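Local coordinates for protein GEO10716p1 (Drosophila melanogaster, PDB 7BTG) that probably dephosphorylates phosphorylated arginine in proteins, using the low molecular weight protein tyrosine phosphatase fold, at residues A84-N87 and S88-L91; M16-A19 and I20-L24; S72-D75 and F76-D80. The protein carries 1 engineered substitution. All coordinates share one frame; numbering follows the deposited sequence.

Interaction 1 (A84-N87 and S88-L91); sequences AMDN and SNLL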
loop_
_atom_site.group_PDB
_atom_site.type_symbol
_atom_site.label_atom_id
_atom_site.label_comp_id
_atom_site.label_asym_id
_atom_site.label_seq_id
_atom_site.Cartn_x
_atom_site.Cartn_y
_atom_site.Cartn_z
ATOM N N ALA A 84 -3.167 1.987 -4.881
ATOM C CA ALA A 84 -2.102 1.731 -5.838
ATOM C C ALA A 84 -0.893 2.618 -5.555
ATOM O O ALA A 84 -1.019 3.732 -5.043
ATOM C CB ALA A 84 -2.612 1.998 -7.261
ATOM N N MET A 85 0.293 2.118 -5.896
ATOM C CA MET A 85 1.491 2.952 -5.828
ATOM C C MET A 85 1.725 3.722 -7.118
ATOM O O MET A 85 2.264 4.840 -7.078
ATOM C CB MET A 85 2.720 2.088 -5.525
ATOM C CG MET A 85 2.545 1.225 -4.315
ATOM S SD MET A 85 2.466 2.239 -2.779
ATOM C CE MET A 85 1.440 1.159 -1.789
ATOM N N ASP A 86 1.275 3.140 -8.233
ATOM C CA ASP A 86 1.569 3.470 -9.624
ATOM C C ASP A 86 0.282 3.736 -10.383
ATOM O O ASP A 86 -0.769 3.165 -10.076
ATOM C CB ASP A 86 2.231 2.283 -10.376
ATOM C CG ASP A 86 3.670 2.226 -10.167
ATOM O OD1 ASP A 86 4.246 3.330 -10.072
ATOM O OD2 ASP A 86 4.217 1.108 -10.085
ATOM N N ASN A 87 0.399 4.490 -11.468
ATOM C CA ASN A 87 -0.747 4.559 -12.355
ATOM C C ASN A 87 -0.895 3.269 -13.144
ATOM O O ASN A 87 -2.011 2.892 -13.517
ATOM C CB ASN A 87 -0.635 5.762 -13.275
ATOM C CG ASN A 87 -1.970 6.142 -13.860
ATOM O OD1 ASN A 87 -2.185 6.058 -15.078
ATOM N ND2 ASN A 87 -2.898 6.530 -12.990
ATOM N N SER A 88 0.208 2.554 -13.362
ATOM C CA SER A 88 0.113 1.194 -13.870
ATOM C C SER A 88 -0.744 0.325 -12.955
ATOM O O SER A 88 -1.705 -0.309 -13.414
ATOM C CB SER A 88 1.503 0.585 -14.032
ATOM O OG SER A 88 1.405 -0.829 -14.147
ATOM N N ASN A 89 -0.377 0.248 -11.663
ATOM C CA ASN A 89 -1.180 -0.498 -10.696
ATOM C C ASN A 89 -2.626 -0.044 -10.757
ATOM O O ASN A 89 -3.546 -0.864 -10.800
ATOM C CB ASN A 89 -0.703 -0.306 -9.244
ATOM C CG ASN A 89 0.779 -0.579 -9.008
ATOM O OD1 ASN A 89 1.319 -0.105 -7.997
ATOM N ND2 ASN A 89 1.430 -1.351 -9.877
ATOM N N LEU A 90 -2.841 1.278 -10.714
ATOM C CA LEU A 90 -4.195 1.821 -10.680
ATOM C C LEU A 90 -5.016 1.320 -11.863
ATOM O O LEU A 90 -6.139 0.843 -11.687
ATOM C CB LEU A 90 -4.156 3.354 -10.671
ATOM C CG LEU A 90 -5.473 4.095 -10.444
ATOM C CD1 LEU A 90 -6.026 3.764 -9.092
ATOM C CD2 LEU A 90 -5.241 5.628 -10.564
ATOM N N LEU A 91 -4.459 1.411 -13.072
ATOM C CA LEU A 91 -5.199 1.006 -14.265
ATOM C C LEU A 91 -5.522 -0.479 -14.243
ATOM O O LEU A 91 -6.620 -0.879 -14.646
ATOM C CB LEU A 91 -4.419 1.346 -15.536
ATOM C CG LEU A 91 -4.306 2.819 -15.891
ATOM C CD1 LEU A 91 -3.986 2.959 -17.362
ATOM C CD2 LEU A 91 -5.586 3.534 -15.549
#
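N89 folds back from the first turn of helix 87-99 onto M85 and D86, at the strand-to-helix junction that follows strand 81-84 in the Rossmann-like alpha/beta fold of low molecular weight phosphatases. Its CG is anti to the carbonyl carbon (chi1 -53°), which swings the amide toward the chain ahead of the helix. There N89 OD1 accepts M85 N at 3.2 Å; the donor lies in the carbonyl plane, on a lone pair, although the N-H...O angle is a bent 139°. The next amide, D86 N, makes a weak bond to the same N89 OD1 at 3.3 Å, so one buried oxygen draws in two successive N-H groups, one firmly and one weakly, and steadies the turn. D86 CB packs against N89 CG at 3.5 Å, with the carboxylate and amide planes 56° apart. Although D86 occupies the N-cap position, its carboxylate gives no capping bond: OD2 forms a salt bridge with R13, at the start of helix 13-27, tying the turn to the arginine that, by the family signature, probably closes the phosphate-binding loop. Helix bonding is left to the backbone, where L90 N donates to D86 O and L91 N to N87 O. The M85 chain, bent at chi2, carries SD and CE away from the turn, toward F5 and A17. On another side of the turn, A84 CB sits 3.5 Å from L90 N and also touches L90 CB, an apolar pair. N87, with CG anti to the backbone N, brings ND2 within 3.5 Å of L90 CD2. The other amide atom, N87 OD1, lies 4.0 Å from L91 CG, the same carbon that rests 3.3 Å from N87 O.

Interaction 2 (M16-A19 and I20-L24); sequences MAEA and ILKHL. With PO4 (phosphate ion), chain C.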
loop_
_atom_site.group_PDB
_atom_site.type_symbol
_atom_site.label_atom_id
_atom_site.label_comp_id
_atom_site.label_asym_id
_atom_site.label_seq_id
_atom_site.Cartn_x
_atom_site.Cartn_y
_atom_site.Cartn_z
ATOM N N MET A 16 5.644 -2.351 2.978
ATOM C CA MET A 16 6.075 -1.214 3.781
ATOM C C MET A 16 4.876 -0.357 4.178
ATOM O O MET A 16 4.698 -0.008 5.354
ATOM C CB MET A 16 7.106 -0.390 3.009
ATOM C CG MET A 16 8.542 -0.738 3.336
ATOM S SD MET A 16 9.685 0.420 2.555
ATOM C CE MET A 16 9.263 0.182 0.837
ATOM N N ALA A 17 4.030 -0.023 3.202
ATOM C CA ALA A 17 2.811 0.717 3.498
ATOM C C ALA A 17 1.955 -0.009 4.534
ATOM O O ALA A 17 1.425 0.611 5.464
ATOM C CB ALA A 17 2.022 0.945 2.203
ATOM N N GLU A 18 1.812 -1.327 4.396
ATOM C CA GLU A 18 1.005 -2.069 5.356
ATOM C C GLU A 18 1.531 -1.898 6.774
ATOM O O GLU A 18 0.769 -1.612 7.702
ATOM C CB GLU A 18 0.968 -3.547 4.998
ATOM C CG GLU A 18 0.190 -4.357 6.019
ATOM C CD GLU A 18 0.231 -5.828 5.703
ATOM O OE1 GLU A 18 0.683 -6.162 4.595
ATOM O OE2 GLU A 18 -0.189 -6.643 6.552
ATOM N N ALA A 19 2.836 -2.064 6.956
ATOM C CA ALA A 19 3.414 -1.999 8.291
ATOM C C ALA A 19 3.368 -0.577 8.851
ATOM O O ALA A 19 3.122 -0.383 10.051
ATOM C CB ALA A 19 4.851 -2.509 8.247
ATOM N N ILE A 20 3.606 0.421 7.991
ATOM C CA ILE A 20 3.582 1.826 8.400
ATOM C C ILE A 20 2.203 2.218 8.916
ATOM O O ILE A 20 2.066 2.813 9.994
ATOM C CB ILE A 20 4.004 2.727 7.228
ATOM C CG1 ILE A 20 5.525 2.816 7.155
ATOM C CG2 ILE A 20 3.352 4.109 7.350
ATOM C CD1 ILE A 20 6.038 3.450 5.885
ATOM N N LEU A 21 1.163 1.911 8.144
ATOM C CA LEU A 21 -0.184 2.277 8.549
ATOM C C LEU A 21 -0.612 1.484 9.771
ATOM O O LEU A 21 -1.342 1.998 10.630
ATOM C CB LEU A 21 -1.168 2.049 7.401
ATOM C CG LEU A 21 -2.587 2.453 7.787
ATOM C CD1 LEU A 21 -2.556 3.924 8.180
ATOM C CD2 LEU A 21 -3.603 2.188 6.677
ATOM N N LYS A 22 -0.180 0.221 9.853
ATOM C CA LYS A 22 -0.434 -0.569 11.053
ATOM C C LYS A 22 0.131 0.118 12.294
ATOM O O LYS A 22 -0.528 0.155 13.342
ATOM C CB LYS A 22 0.151 -1.972 10.901
ATOM C CG LYS A 22 -0.865 -3.005 10.468
ATOM C CD LYS A 22 -0.213 -4.320 10.043
ATOM C CE LYS A 22 -1.289 -5.344 9.679
ATOM N NZ LYS A 22 -0.715 -6.698 9.484
ATOM N N HIS A 23 1.344 0.680 12.187
ATOM C CA HIS A 23 1.939 1.407 13.302
ATOM C C HIS A 23 1.144 2.667 13.624
ATOM O O HIS A 23 0.797 2.912 14.784
ATOM C CB HIS A 23 3.391 1.761 12.995
ATOM C CG HIS A 23 4.104 2.439 14.130
ATOM N ND1 HIS A 23 4.123 1.929 15.413
ATOM C CD2 HIS A 23 4.818 3.593 14.176
ATOM C CE1 HIS A 23 4.819 2.735 16.197
ATOM N NE2 HIS A 23 5.252 3.751 15.472
ATOM N N LEU A 24 0.831 3.465 12.605
ATOM C CA LEU A 24 0.085 4.695 12.832
ATOM C C LEU A 24 -1.209 4.442 13.597
ATOM O O LEU A 24 -1.530 5.186 14.533
ATOM C CB LEU A 24 -0.197 5.395 11.501
ATOM C CG LEU A 24 1.011 6.053 10.836
ATOM C CD1 LEU A 24 0.612 6.608 9.474
ATOM C CD2 LEU A 24 1.627 7.163 11.714
HETATM P P PO4 C . -0.168 -10.066 7.278
HETATM O O1 PO4 C . -1.009 -9.739 8.495
HETATM O O2 PO4 C . 1.164 -9.339 7.326
HETATM O O3 PO4 C . 0.103 -11.548 7.270
HETATM O O4 PO4 C . -0.985 -9.746 6.030
#
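K22 and E18 lie side by side on helix 13-27, pointing the same way, in an i to i+4 salt bridge on the helix of the beta-alpha-beta unit formed with strands 2-7 and 34-39. The lysine starts beside the preceding turn: K22 CB is 3.3 Å and CG 3.5 Å from E18 O, the carbonyl that also accepts K22 N. From CG the chain runs extended along the glutamate, with K22 CD 4.0 Å from E18 CG and K22 CE 3.6 Å from E18 OE2. At the tip, K22 NZ donates to E18 OE2 at 3.0 Å, on the anti lone pair, the one away from OE1. The glutamate has CG anti to its backbone N (chi1 177°) and continues extended, bringing OE2 level with the ammonium while OE1 bonds to S37 OG of strand 34-39. K22 NZ also makes a weak bond to a phosphate ion, probably from the crystallisation liquor, that also bonds to H66 ND1. With a methionine in this position, E18 OE2 would probably lose its positive mate and the phosphate one of its donors. The ammonium may offset the two anions, which come close. Elsewhere on the helix, I20 packs against Y139 of helix 133-154 and L21 against F5 of strand 2-7. E18 OE2 stands 3.1 Å from phosphate O2, and K22 NZ 3.2 Å from phosphate O1.

Interaction 3 (S72-D75 and F76-D80); sequences SAQD and FYDFD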
loop_
_atom_site.group_PDB
_atom_site.type_symbol
_atom_site.label_atom_id
_atom_site.label_comp_id
_atom_site.label_asym_id
_atom_site.label_seq_id
_atom_site.Cartn_x
_atom_site.Cartn_y
_atom_site.Cartn_z
ATOM N N SER A 72 -7.091 -11.004 -5.017
ATOM C CA SER A 72 -8.171 -11.851 -5.502
ATOM C C SER A 72 -9.413 -11.000 -5.716
ATOM O O SER A 72 -9.495 -9.852 -5.273
ATOM C CB SER A 72 -8.468 -12.982 -4.504
ATOM O OG SER A 72 -8.929 -12.452 -3.269
ATOM N N ALA A 73 -10.393 -11.585 -6.395
ATOM C CA ALA A 73 -11.670 -10.911 -6.559
ATOM C C ALA A 73 -12.298 -10.563 -5.208
ATOM O O ALA A 73 -12.850 -9.466 -5.040
ATOM C CB ALA A 73 -12.606 -11.789 -7.383
ATOM N N GLN A 74 -12.215 -11.486 -4.230
ATOM C CA GLN A 74 -12.790 -11.251 -2.906
ATOM C C GLN A 74 -12.278 -9.963 -2.295
ATOM O O GLN A 74 -13.019 -9.267 -1.587
ATOM C CB GLN A 74 -12.466 -12.411 -1.958
ATOM C CG GLN A 74 -13.532 -13.486 -1.872
ATOM C CD GLN A 74 -14.762 -13.074 -1.065
ATOM O OE1 GLN A 74 -14.845 -11.962 -0.517
ATOM N NE2 GLN A 74 -15.730 -13.985 -0.987
ATOM N N ASP A 75 -11.018 -9.628 -2.567
ATOM C CA ASP A 75 -10.434 -8.423 -2.000
ATOM C C ASP A 75 -11.249 -7.183 -2.353
ATOM O O ASP A 75 -11.421 -6.294 -1.519
ATOM C CB ASP A 75 -8.992 -8.281 -2.474
ATOM C CG ASP A 75 -8.083 -9.279 -1.820
ATOM O OD1 ASP A 75 -8.271 -9.520 -0.615
ATOM O OD2 ASP A 75 -7.187 -9.820 -2.502
ATOM N N PHE A 76 -11.785 -7.120 -3.569
ATOM C CA PHE A 76 -12.493 -5.925 -4.004
ATOM C C PHE A 76 -13.796 -5.690 -3.245
ATOM O O PHE A 76 -14.299 -4.558 -3.238
ATOM C CB PHE A 76 -12.765 -6.015 -5.503
ATOM C CG PHE A 76 -11.546 -5.795 -6.338
ATOM C CD1 PHE A 76 -11.274 -4.545 -6.871
ATOM C CD2 PHE A 76 -10.647 -6.830 -6.566
ATOM C CE1 PHE A 76 -10.143 -4.339 -7.636
ATOM C CE2 PHE A 76 -9.511 -6.622 -7.339
ATOM C CZ PHE A 76 -9.261 -5.369 -7.863
ATOM N N TYR A 77 -14.349 -6.724 -2.619
ATOM C CA TYR A 77 -15.557 -6.597 -1.819
ATOM C C TYR A 77 -15.281 -6.468 -0.327
ATOM O O TYR A 77 -16.183 -6.073 0.416
ATOM C CB TYR A 77 -16.468 -7.810 -2.040
ATOM C CG TYR A 77 -16.906 -8.008 -3.477
ATOM C CD1 TYR A 77 -17.895 -7.217 -4.032
ATOM C CD2 TYR A 77 -16.340 -8.989 -4.266
ATOM C CE1 TYR A 77 -18.304 -7.400 -5.325
ATOM C CE2 TYR A 77 -16.748 -9.181 -5.567
ATOM C CZ TYR A 77 -17.730 -8.388 -6.083
ATOM O OH TYR A 77 -18.138 -8.566 -7.371
ATOM N N ASP A 78 -14.068 -6.787 0.124
ATOM C CA ASP A 78 -13.744 -6.811 1.543
ATOM C C ASP A 78 -12.925 -5.613 2.012
ATOM O O ASP A 78 -12.454 -5.624 3.148
ATOM C CB ASP A 78 -12.984 -8.092 1.896
ATOM C CG ASP A 78 -13.805 -9.350 1.653
ATOM O OD1 ASP A 78 -15.057 -9.288 1.724
ATOM O OD2 ASP A 78 -13.183 -10.402 1.390
ATOM N N PHE A 79 -12.704 -4.597 1.183
ATOM C CA PHE A 79 -11.907 -3.470 1.647
ATOM C C PHE A 79 -12.608 -2.170 1.302
ATOM O O PHE A 79 -13.367 -2.092 0.335
ATOM C CB PHE A 79 -10.482 -3.483 1.067
ATOM C CG PHE A 79 -9.608 -4.555 1.649
ATOM C CD1 PHE A 79 -8.843 -4.304 2.772
ATOM C CD2 PHE A 79 -9.574 -5.828 1.088
ATOM C CE1 PHE A 79 -8.053 -5.304 3.326
ATOM C CE2 PHE A 79 -8.791 -6.821 1.626
ATOM C CZ PHE A 79 -8.023 -6.567 2.745
ATOM N N ASP A 80 -12.361 -1.153 2.128
ATOM C CA ASP A 80 -12.907 0.177 1.895
ATOM C C ASP A 80 -12.014 0.992 0.970
ATOM O O ASP A 80 -12.505 1.770 0.144
ATOM C CB ASP A 80 -13.089 0.916 3.233
ATOM C CG ASP A 80 -13.894 0.104 4.248
ATOM O OD1 ASP A 80 -15.074 -0.210 3.974
ATOM O OD2 ASP A 80 -13.346 -0.221 5.320
#
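The rings of F76 and F79 meet backbone carbonyl oxygens of the preceding turn with their edges. A73 O lies in the plane of the F76 ring, and S72 O is near its edge too, 3.5 Å from F76 CD2. F79 takes D75 O in its plane, with CD2 only 3.2 Å from that oxygen; alongside, D75 OD1 is 3.5 Å from F79 CE2, the carboxylate and ring planes 57° apart. Y77 has Q74 O near its edge. The F76 ring packs on L93, M96 and A97 of helix 87-99, while F79 touches L4 and Y34 of the sheet. D75 OD2 accepts S72 N at 2.8 Å in a nearly straight bond (175°), bracing the start of the turn, and forms a salt bridge with R69. The backbone bonds F76 N to A73 O, Y77 N to Q74 O and D78 N to D75 O all span three residues, with the donors above the carbonyl planes; D78 N also makes a weak i to i+4 bond to Q74 O. Such mostly i to i+3 bonding is consistent with a short, weakly bonded helical turn, here leading into strand 81-84 of the Rossmann-like fold.

In the fold
From the N terminus, interaction 2 comes first, inside helix 13-27, which links strands 2-7 and 34-39. Interaction 3 follows on helix 73-78, and interaction 1 begins only a few residues later, at the end of strand 81-84. All three are local and in series: interaction 2 spans successive turns of its helix, interactions 3 and 1 close the turns before and after strand 81-84, and none nests in or crosses another. Interactions 1 and 2 nevertheless touch in space, M85 CE packing 4.0 Å from A17 CB, although their centres are about 19 Å apart. Helix 73-78 also packs on helix 87-99, so interactions 3 and 1 bracket strand 81-84 of the parallel sheet.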